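Local atomic coordinates of glutaminyl-tRNA synthetase (Saccharomyces cerevisiae, PDB entry 3TL4), a protein that joins glutamine to tRNA(Gln) using ATP, its chain here being the appended tRNA-binding domain at the N-terminal end of the yeast enzyme. Residues E71-G76 with M105-N110; E135-E140 with P146-D151; A150-L155 with R164-I169. All blocks are in the same frame, centred on the assembly; numbering follows the deposited sequence.

In the fold
The chain is folded from helices alone, and the three contacts fall into two groups on opposite sides of its centre. Interaction 1, between helices 70-78 and 104-109, comes first along the chain. Its centre lies about 37 Å from that of interaction 2 and 27 Å from that of interaction 3, and it touches neither. Interactions 2 and 3 follow and overlap, sharing Ala-150 and Asp-151, with centres about 12 Å apart. Both use helix 145-153, which packs against helix 134-140 in one contact and helix 166-178 in the other, with Phe-149 touching Phe-166 between them. This separation is consistent with two helical lobes in the tRNA-binding domain, each packed around its own core.

Interaction 1: E71-G76 with M105-N110; sequences ELIVNG and MGMNEN
Met-107, present as selenomethionine, reaches from helix 104-109 to the backbone of helix 70-78 and settles against Leu-72 and Ile-73. The closest backbones are those of Leu-72 and Met-107, whose CA atoms stand 7.9 Å apart, and one long side chain spans the gap. Its CG lies anti to the backbone N (chi1 -172°), which sends the chain outward, and a bend at chi3 (66°) turns the methyl along the neighbouring helix, toward Gly-76. Met-107 SE then rests 3.7 Å from Ile-73 N, while Met-107 CE lies 3.6 Å from Leu-72 O. Side-chain packing is a little wider: Met-107 SE is 4.0 Å from Leu-72 CB and 4.1 Å from Ile-73 CG1, and the Ile-73 and Met-107 chains cross at about a right angle. Gly-76, one turn beyond Leu-72, presents bare backbone toward the Met-107 methyl. Helix 85-98 closes the buried side, where Ala-91 touches both Ile-73 and Met-107.

The other face of helix 104-109 is much looser. Met-105, Glu-109 and Asn-110 are exposed and make no contact with helix 70-78. Asn-110, where the backbone leaves helical angles, is turned back on its own helix: Asn-110 ND2 donates to Gly-106 O over 2.9 Å, with a nearly straight N-H...O angle of 166°.

No hydrogen bond joins 71-76 to 105-110. Leu-72 O, beside the selenomethionine methyl, already accepts the helical bond from Gly-76 N (3.0 Å). The contact is therefore held by dispersion and by exclusion of water, with a polarisable selenium lying against the backbone, where the carbonyl met by its methyl is already bonded within its helix.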
loop_
_atom_site.group_PDB
_atom_site.type_symbol
_atom_site.label_atom_id
_atom_site.label_comp_id
_atom_site.label_asym_id
_atom_site.label_seq_id
_atom_site.Cartn_x
_atom_site.Cartn_y
_atom_site.Cartn_z
ATOM N N GLU A 71 9.927 9.889 -12.372
ATOM C CA GLU A 71 11.119 9.160 -11.935
ATOM C C GLU A 71 11.335 9.226 -10.423
ATOM O O GLU A 71 12.064 8.420 -9.857
ATOM C CB GLU A 71 12.372 9.660 -12.662
ATOM C CG GLU A 71 12.840 11.063 -12.259
ATOM C CD GLU A 71 12.129 12.201 -13.009
ATOM O OE1 GLU A 71 11.251 11.937 -13.867
ATOM O OE2 GLU A 71 12.456 13.371 -12.728
ATOM N N LEU A 72 10.716 10.197 -9.764
ATOM C CA LEU A 72 10.835 10.283 -8.317
ATOM C C LEU A 72 10.146 9.077 -7.710
ATOM O O LEU A 72 10.672 8.436 -6.807
ATOM C CB LEU A 72 10.183 11.555 -7.790
ATOM C CG LEU A 72 10.847 12.886 -8.089
ATOM C CD1 LEU A 72 9.937 14.000 -7.593
ATOM C CD2 LEU A 72 12.219 12.948 -7.424
ATOM N N ILE A 73 8.957 8.770 -8.213
ATOM C CA ILE A 73 8.219 7.588 -7.758
ATOM C C ILE A 73 8.979 6.295 -8.077
ATOM O O ILE A 73 9.129 5.428 -7.225
ATOM C CB ILE A 73 6.823 7.515 -8.390
ATOM C CG1 ILE A 73 6.197 8.915 -8.463
ATOM C CG2 ILE A 73 5.932 6.537 -7.625
ATOM C CD1 ILE A 73 4.776 8.934 -9.041
ATOM N N VAL A 74 9.458 6.164 -9.309
ATOM C CA VAL A 74 10.247 4.994 -9.671
ATOM C C VAL A 74 11.480 4.794 -8.770
ATOM O O VAL A 74 11.730 3.690 -8.279
ATOM C CB VAL A 74 10.669 5.028 -11.140
ATOM C CG1 VAL A 74 11.629 3.891 -11.430
ATOM C CG2 VAL A 74 9.431 4.956 -12.050
ATOM N N ASN A 75 12.245 5.855 -8.548
ATOM C CA ASN A 75 13.412 5.762 -7.674
ATOM C C ASN A 75 13.023 5.344 -6.255
ATOM O O ASN A 75 13.734 4.587 -5.600
ATOM C CB ASN A 75 14.172 7.090 -7.635
ATOM C CG ASN A 75 14.776 7.468 -8.986
ATOM O OD1 ASN A 75 15.145 6.605 -9.794
ATOM N ND2 ASN A 75 14.889 8.769 -9.228
ATOM N N GLY A 76 11.881 5.839 -5.791
ATOM C CA GLY A 76 11.361 5.475 -4.490
ATOM C C GLY A 76 11.020 4.001 -4.417
ATOM O O GLY A 76 11.307 3.336 -3.424
HETATM N N MSE A 105 11.842 14.727 -1.193
HETATM C CA MSE A 105 11.440 14.881 0.214
HETATM C C MSE A 105 9.965 15.183 0.358
HETATM O O MSE A 105 9.329 14.727 1.309
HETATM C CB MSE A 105 12.183 16.012 0.924
HETATM C CG MSE A 105 13.629 16.206 0.552
HETATM SE SE MSE A 105 14.283 17.804 1.444
HETATM C CE MSE A 105 13.850 17.253 3.258
ATOM N N GLY A 106 9.433 15.994 -0.553
ATOM C CA GLY A 106 8.017 16.316 -0.520
ATOM C C GLY A 106 7.189 15.063 -0.727
ATOM O O GLY A 106 6.245 14.782 0.008
HETATM N N MSE A 107 7.557 14.293 -1.738
HETATM C CA MSE A 107 6.873 13.043 -2.009
HETATM C C MSE A 107 6.988 12.079 -0.822
HETATM O O MSE A 107 5.991 11.580 -0.328
HETATM C CB MSE A 107 7.461 12.403 -3.254
HETATM C CG MSE A 107 6.687 11.204 -3.735
HETATM SE SE MSE A 107 7.783 10.111 -4.928
HETATM C CE MSE A 107 9.143 9.512 -3.678
ATOM N N ASN A 108 8.214 11.819 -0.384
ATOM C CA ASN A 108 8.469 10.976 0.778
ATOM C C ASN A 108 7.605 11.374 1.976
ATOM O O ASN A 108 6.909 10.542 2.558
ATOM C CB ASN A 108 9.946 11.058 1.170
ATOM C CG ASN A 108 10.836 10.197 0.298
ATOM O OD1 ASN A 108 10.363 9.513 -0.620
ATOM N ND2 ASN A 108 12.142 10.217 0.587
ATOM N N GLU A 109 7.662 12.652 2.333
ATOM C CA GLU A 109 6.889 13.202 3.447
ATOM C C GLU A 109 5.378 12.965 3.322
ATOM O O GLU A 109 4.673 12.916 4.319
ATOM C CB GLU A 109 7.184 14.703 3.587
ATOM C CG GLU A 109 6.365 15.444 4.638
ATOM C CD GLU A 109 6.940 16.819 4.973
ATOM O OE1 GLU A 109 7.884 17.261 4.277
ATOM O OE2 GLU A 109 6.452 17.454 5.937
ATOM N N ASN A 110 4.881 12.822 2.099
ATOM C CA ASN A 110 3.454 12.620 1.888
ATOM C C ASN A 110 3.096 11.221 1.399
ATOM O O ASN A 110 1.965 10.979 0.997
ATOM C CB ASN A 110 2.895 13.670 0.933
ATOM C CG ASN A 110 2.869 15.049 1.553
ATOM O OD1 ASN A 110 1.930 15.396 2.267
ATOM N ND2 ASN A 110 3.908 15.840 1.298
#

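Interaction 2: E135-E140 with P146-D151; sequences ERILTE and PGIFAD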
loop_
_atom_site.group_PDB
_atom_site.type_symbol
_atom_site.label_atom_id
_atom_site.label_comp_id
_atom_site.label_asym_id
_atom_site.label_seq_id
_atom_site.Cartn_x
_atom_site.Cartn_y
_atom_site.Cartn_z
ATOM N N GLU A 135 -18.521 1.729 26.581
ATOM C CA GLU A 135 -19.885 1.284 26.921
ATOM C C GLU A 135 -20.666 0.705 25.740
ATOM O O GLU A 135 -21.477 -0.186 25.925
ATOM C CB GLU A 135 -20.678 2.389 27.615
ATOM C CG GLU A 135 -20.045 2.798 28.929
ATOM C CD GLU A 135 -20.805 3.887 29.632
ATOM O OE1 GLU A 135 -20.699 5.052 29.197
ATOM O OE2 GLU A 135 -21.504 3.576 30.627
ATOM N N ARG A 136 -20.427 1.207 24.533
ATOM C CA ARG A 136 -21.032 0.608 23.348
ATOM C C ARG A 136 -20.480 -0.810 23.192
ATOM O O ARG A 136 -21.206 -1.731 22.878
ATOM C CB ARG A 136 -20.737 1.440 22.091
ATOM C CG ARG A 136 -21.474 0.961 20.846
ATOM C CD ARG A 136 -21.541 2.037 19.747
ATOM N NE ARG A 136 -20.213 2.510 19.364
ATOM C CZ ARG A 136 -19.452 1.923 18.449
ATOM N NH1 ARG A 136 -19.888 0.838 17.802
ATOM N NH2 ARG A 136 -18.261 2.421 18.171
ATOM N N ILE A 137 -19.183 -0.970 23.435
ATOM C CA ILE A 137 -18.551 -2.282 23.364
ATOM C C ILE A 137 -18.938 -3.255 24.489
ATOM O O ILE A 137 -19.094 -4.428 24.239
ATOM C CB ILE A 137 -17.030 -2.167 23.290
ATOM C CG1 ILE A 137 -16.634 -1.413 22.015
ATOM C CG2 ILE A 137 -16.417 -3.548 23.284
ATOM C CD1 ILE A 137 -15.168 -1.024 21.987
ATOM N N LEU A 138 -19.089 -2.772 25.719
ATOM C CA LEU A 138 -19.523 -3.627 26.829
ATOM C C LEU A 138 -20.941 -4.133 26.623
ATOM O O LEU A 138 -21.276 -5.250 27.002
ATOM C CB LEU A 138 -19.452 -2.881 28.162
ATOM C CG LEU A 138 -18.080 -2.799 28.828
ATOM C CD1 LEU A 138 -18.128 -1.906 30.052
ATOM C CD2 LEU A 138 -17.626 -4.189 29.202
ATOM N N THR A 139 -21.772 -3.298 26.013
ATOM C CA THR A 139 -23.156 -3.651 25.747
ATOM C C THR A 139 -23.291 -4.697 24.652
ATOM O O THR A 139 -24.107 -5.610 24.760
ATOM C CB THR A 139 -23.971 -2.412 25.364
ATOM O OG1 THR A 139 -23.968 -1.500 26.467
ATOM C CG2 THR A 139 -25.400 -2.791 25.036
ATOM N N GLU A 140 -22.493 -4.566 23.600
ATOM C CA GLU A 140 -22.649 -5.414 22.413
ATOM C C GLU A 140 -21.729 -6.642 22.444
ATOM O O GLU A 140 -22.016 -7.675 21.820
ATOM C CB GLU A 140 -22.405 -4.579 21.151
ATOM C CG GLU A 140 -23.331 -3.349 21.015
ATOM C CD GLU A 140 -24.807 -3.723 20.823
ATOM O OE1 GLU A 140 -25.089 -4.697 20.083
ATOM O OE2 GLU A 140 -25.678 -3.055 21.425
ATOM N N PRO A 146 -16.218 -7.272 14.656
ATOM C CA PRO A 146 -15.995 -6.908 13.247
ATOM C C PRO A 146 -16.147 -5.393 12.992
ATOM O O PRO A 146 -15.545 -4.851 12.061
ATOM C CB PRO A 146 -17.074 -7.694 12.507
ATOM C CG PRO A 146 -17.386 -8.871 13.435
ATOM C CD PRO A 146 -17.277 -8.287 14.814
ATOM N N GLY A 147 -16.942 -4.724 13.821
ATOM C CA GLY A 147 -17.101 -3.284 13.736
ATOM C C GLY A 147 -15.910 -2.518 14.285
ATOM O O GLY A 147 -15.537 -1.471 13.763
ATOM N N ILE A 148 -15.310 -3.037 15.348
ATOM C CA ILE A 148 -14.123 -2.423 15.922
ATOM C C ILE A 148 -13.000 -2.459 14.889
ATOM O O ILE A 148 -12.257 -1.489 14.716
ATOM C CB ILE A 148 -13.688 -3.161 17.183
ATOM C CG1 ILE A 148 -14.811 -3.104 18.223
ATOM C CG2 ILE A 148 -12.376 -2.581 17.740
ATOM C CD1 ILE A 148 -14.420 -3.705 19.558
ATOM N N PHE A 149 -12.900 -3.587 14.198
ATOM C CA PHE A 149 -11.873 -3.802 13.192
ATOM C C PHE A 149 -12.014 -2.796 12.051
ATOM O O PHE A 149 -11.042 -2.147 11.642
ATOM C CB PHE A 149 -11.977 -5.233 12.662
ATOM C CG PHE A 149 -10.931 -5.581 11.650
ATOM C CD1 PHE A 149 -9.631 -5.137 11.800
ATOM C CD2 PHE A 149 -11.242 -6.364 10.551
ATOM C CE1 PHE A 149 -8.656 -5.457 10.870
ATOM C CE2 PHE A 149 -10.271 -6.686 9.615
ATOM C CZ PHE A 149 -8.972 -6.230 9.779
ATOM N N ALA A 150 -13.231 -2.657 11.540
ATOM C CA ALA A 150 -13.495 -1.679 10.481
ATOM C C ALA A 150 -13.092 -0.264 10.903
ATOM O O ALA A 150 -12.543 0.490 10.102
ATOM C CB ALA A 150 -14.969 -1.715 10.060
ATOM N N ASP A 151 -13.367 0.089 12.159
ATOM C CA ASP A 151 -13.102 1.441 12.653
ATOM C C ASP A 151 -11.611 1.677 12.899
ATOM O O ASP A 151 -11.098 2.769 12.674
ATOM C CB ASP A 151 -13.888 1.721 13.943
ATOM C CG ASP A 151 -15.379 1.830 13.704
ATOM O OD1 ASP A 151 -15.775 1.820 12.522
ATOM O OD2 ASP A 151 -16.155 1.936 14.684
HETATM O O HOH W 1 -18.294 0.206 15.429
#
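Ile-137 and Ile-148 meet tip to tip between helices 134-140 and 145-153, which run in roughly opposite directions and are joined by a short connection. Ile-137 CD1 and Ile-148 CD1 lie 3.7 Å apart, and Ile-137 CG1 is 4.0 Å from the same Ile-148 methyl. In Ile-148 the CG1 branch stands anti to the carbonyl carbon (chi1 -61°), and the extended chain beyond it carries CD1 across to Ile-137. The CA atoms of the two isoleucines stay 8.7 Å apart, and the contact between them rests on these end atoms.

Beside this apolar bridge the partners are charged. Arg-136 and Asp-151 approach from opposite directions with their flat groups turned 55° against each other, and Arg-136 NH2 stays 4.1 Å from Asp-151 OD2, beyond a salt bridge. A water fills the missing link: it accepts from Arg-136 NH1 at 2.9 Å, lying in the guanidinium plane at its edge, and donates to Asp-151 OD2 at 2.9 Å.

The next shell sets both groups in place. Tyr-129 OH, on helix 119-132, is hydrogen-bonded to Arg-136 NH2 and also to Asp-151 OD2, so it forms a second bridge alongside the water. Asn-133 OD1 takes a further bond from Arg-136 NH2. Leu-144, in the connection between the two helices, touches both Arg-136 and Ile-137.

Guanidinium and carboxylate are thus coupled through a water and a tyrosine hydroxyl and not by a direct salt bridge, so the attraction is probably weaker than in a contact pair. Asp-151 OD2 is gripped by a water and a tyrosine together, which would help stabilise its negative charge, while the buried isoleucine pair supplies the apolar part of the joint.

Interaction 3: A150-L155 with R164-I169; sequences ADVKNL and RSFKPI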
loop_
_atom_site.group_PDB
_atom_site.type_symbol
_atom_site.label_atom_id
_atom_site.label_comp_id
_atom_site.label_asym_id
_atom_site.label_seq_id
_atom_site.Cartn_x
_atom_site.Cartn_y
_atom_site.Cartn_z
ATOM N N ALA A 150 -13.231 -2.657 11.540
ATOM C CA ALA A 150 -13.495 -1.679 10.481
ATOM C C ALA A 150 -13.092 -0.264 10.903
ATOM O O ALA A 150 -12.543 0.490 10.102
ATOM C CB ALA A 150 -14.969 -1.715 10.060
ATOM N N ASP A 151 -13.367 0.089 12.159
ATOM C CA ASP A 151 -13.102 1.441 12.653
ATOM C C ASP A 151 -11.611 1.677 12.899
ATOM O O ASP A 151 -11.098 2.769 12.674
ATOM C CB ASP A 151 -13.888 1.721 13.943
ATOM C CG ASP A 151 -15.379 1.830 13.704
ATOM O OD1 ASP A 151 -15.775 1.820 12.522
ATOM O OD2 ASP A 151 -16.155 1.936 14.684
ATOM N N VAL A 152 -10.934 0.645 13.381
ATOM C CA VAL A 152 -9.495 0.681 13.601
ATOM C C VAL A 152 -8.715 0.848 12.283
ATOM O O VAL A 152 -7.792 1.664 12.195
ATOM C CB VAL A 152 -9.040 -0.585 14.379
ATOM C CG1 VAL A 152 -7.531 -0.761 14.302
ATOM C CG2 VAL A 152 -9.504 -0.492 15.835
ATOM N N LYS A 153 -9.093 0.097 11.251
ATOM C CA LYS A 153 -8.475 0.265 9.936
ATOM C C LYS A 153 -8.588 1.711 9.453
ATOM O O LYS A 153 -7.656 2.258 8.874
ATOM C CB LYS A 153 -9.109 -0.671 8.905
ATOM C CG LYS A 153 -8.719 -2.122 9.068
ATOM C CD LYS A 153 -9.195 -2.963 7.889
ATOM C CE LYS A 153 -10.695 -3.194 7.947
ATOM N NZ LYS A 153 -11.154 -4.177 6.928
ATOM N N ASN A 154 -9.737 2.323 9.704
ATOM C CA ASN A 154 -10.008 3.679 9.243
ATOM C C ASN A 154 -9.328 4.794 10.084
ATOM O O ASN A 154 -9.409 5.954 9.736
ATOM C CB ASN A 154 -11.528 3.879 9.163
ATOM C CG ASN A 154 -11.930 5.264 8.681
ATOM O OD1 ASN A 154 -12.600 6.016 9.401
ATOM N ND2 ASN A 154 -11.536 5.606 7.456
ATOM N N LEU A 155 -8.665 4.449 11.186
ATOM C CA LEU A 155 -7.987 5.456 12.005
ATOM C C LEU A 155 -6.837 6.036 11.202
ATOM O O LEU A 155 -6.002 5.287 10.701
ATOM C CB LEU A 155 -7.422 4.828 13.282
ATOM C CG LEU A 155 -8.406 4.367 14.352
ATOM C CD1 LEU A 155 -7.670 3.735 15.530
ATOM C CD2 LEU A 155 -9.272 5.552 14.805
ATOM N N ARG A 164 -2.188 -6.407 9.011
ATOM C CA ARG A 164 -2.271 -7.797 9.433
ATOM C C ARG A 164 -2.134 -7.904 10.943
ATOM O O ARG A 164 -2.458 -8.927 11.545
ATOM C CB ARG A 164 -1.212 -8.636 8.722
ATOM C CG ARG A 164 -1.509 -8.847 7.247
ATOM C CD ARG A 164 -0.335 -9.502 6.547
ATOM N NE ARG A 164 0.869 -8.685 6.649
ATOM C CZ ARG A 164 2.058 -9.052 6.188
ATOM N NH1 ARG A 164 2.207 -10.230 5.596
ATOM N NH2 ARG A 164 3.100 -8.245 6.324
ATOM N N SER A 165 -1.648 -6.831 11.554
ATOM C CA SER A 165 -1.489 -6.796 12.995
ATOM C C SER A 165 -2.802 -6.397 13.652
ATOM O O SER A 165 -3.020 -6.658 14.830
ATOM C CB SER A 165 -0.390 -5.809 13.384
ATOM O OG SER A 165 -0.717 -4.492 12.978
ATOM N N PHE A 166 -3.689 -5.767 12.891
ATOM C CA PHE A 166 -4.862 -5.186 13.521
ATOM C C PHE A 166 -5.728 -6.228 14.257
ATOM O O PHE A 166 -6.121 -6.019 15.402
ATOM C CB PHE A 166 -5.685 -4.391 12.516
ATOM C CG PHE A 166 -4.955 -3.204 11.922
ATOM C CD1 PHE A 166 -3.676 -2.871 12.331
ATOM C CD2 PHE A 166 -5.553 -2.434 10.938
ATOM C CE1 PHE A 166 -3.011 -1.788 11.776
ATOM C CE2 PHE A 166 -4.898 -1.341 10.383
ATOM C CZ PHE A 166 -3.621 -1.020 10.810
ATOM N N LYS A 167 -6.002 -7.360 13.618
ATOM C CA LYS A 167 -6.976 -8.302 14.172
ATOM C C LYS A 167 -6.553 -9.021 15.462
ATOM O O LYS A 167 -7.329 -9.093 16.407
ATOM C CB LYS A 167 -7.434 -9.305 13.120
ATOM C CG LYS A 167 -8.806 -9.869 13.418
ATOM C CD LYS A 167 -9.811 -8.747 13.656
ATOM C CE LYS A 167 -11.207 -9.291 13.934
ATOM N NZ LYS A 167 -11.233 -10.247 15.082
ATOM N N PRO A 168 -5.326 -9.563 15.501
ATOM C CA PRO A 168 -4.834 -10.204 16.729
ATOM C C PRO A 168 -4.729 -9.231 17.895
ATOM O O PRO A 168 -5.021 -9.591 19.035
ATOM C CB PRO A 168 -3.433 -10.687 16.338
ATOM C CG PRO A 168 -3.480 -10.812 14.847
ATOM C CD PRO A 168 -4.382 -9.714 14.382
ATOM N N ILE A 169 -4.305 -8.004 17.628
ATOM C CA ILE A 169 -4.171 -7.056 18.726
ATOM C C ILE A 169 -5.539 -6.654 19.273
ATOM O O ILE A 169 -5.700 -6.468 20.482
ATOM C CB ILE A 169 -3.348 -5.832 18.337
ATOM C CG1 ILE A 169 -1.893 -6.247 18.077
ATOM C CG2 ILE A 169 -3.428 -4.798 19.432
ATOM C CD1 ILE A 169 -1.156 -5.295 17.143
#
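Lys-153 and Phe-166 mark the closest approach of the two backbones, with their CA atoms 7.5 Å apart. The segments do not run side by side: the chain from Ala-150 to Lys-153 heads steeply across the direction taken from Phe-166 to Ile-169. Near the end of helix 145-153, Leu-155 N bonds to Val-152 O over 3.1 Å, a three-residue step, and at Leu-155 the backbone turns to extended angles (psi 126°).

Phe-166 is the side chain that fills the gap. With CG beside the backbone N (chi1 -63°), the ring projects at the last turn of the opposing helix. There the ring is met from two directions. Lys-153 CG comes to the ring edge, in its plane, 3.7 Å from Phe-166 CD2, and the backbone continues this contact, with Lys-153 CA 3.9 Å from Phe-166 CE2. Val-152 lies over one face instead, its CG1 4.2 Å from Phe-166 CD2. Only the aliphatic base of Lys-153 is engaged; the chain bends at chi3 and leads its ammonium group away, and the lysine makes a cation-pi contact with Phe-149 of its own helix.

Further residues complete the setting of this side chain: Val-122 of helix 119-132, together with Leu-158 and Ala-161 of the connecting loop, touches Phe-166. Phe-149 packs at its base, Phe-149 CE1 lying 3.6 Å from Phe-166 CB.

An aromatic residue in the first turn of one helix, wedged against the last turn of another and covered by a third, is ordinary core packing of a small helical bundle. Here it joins helices 119-132, 145-153 and 166-178 in the C-terminal part of the tRNA-binding domain, whose first sequence family is placed in the GatB/YqeY clan.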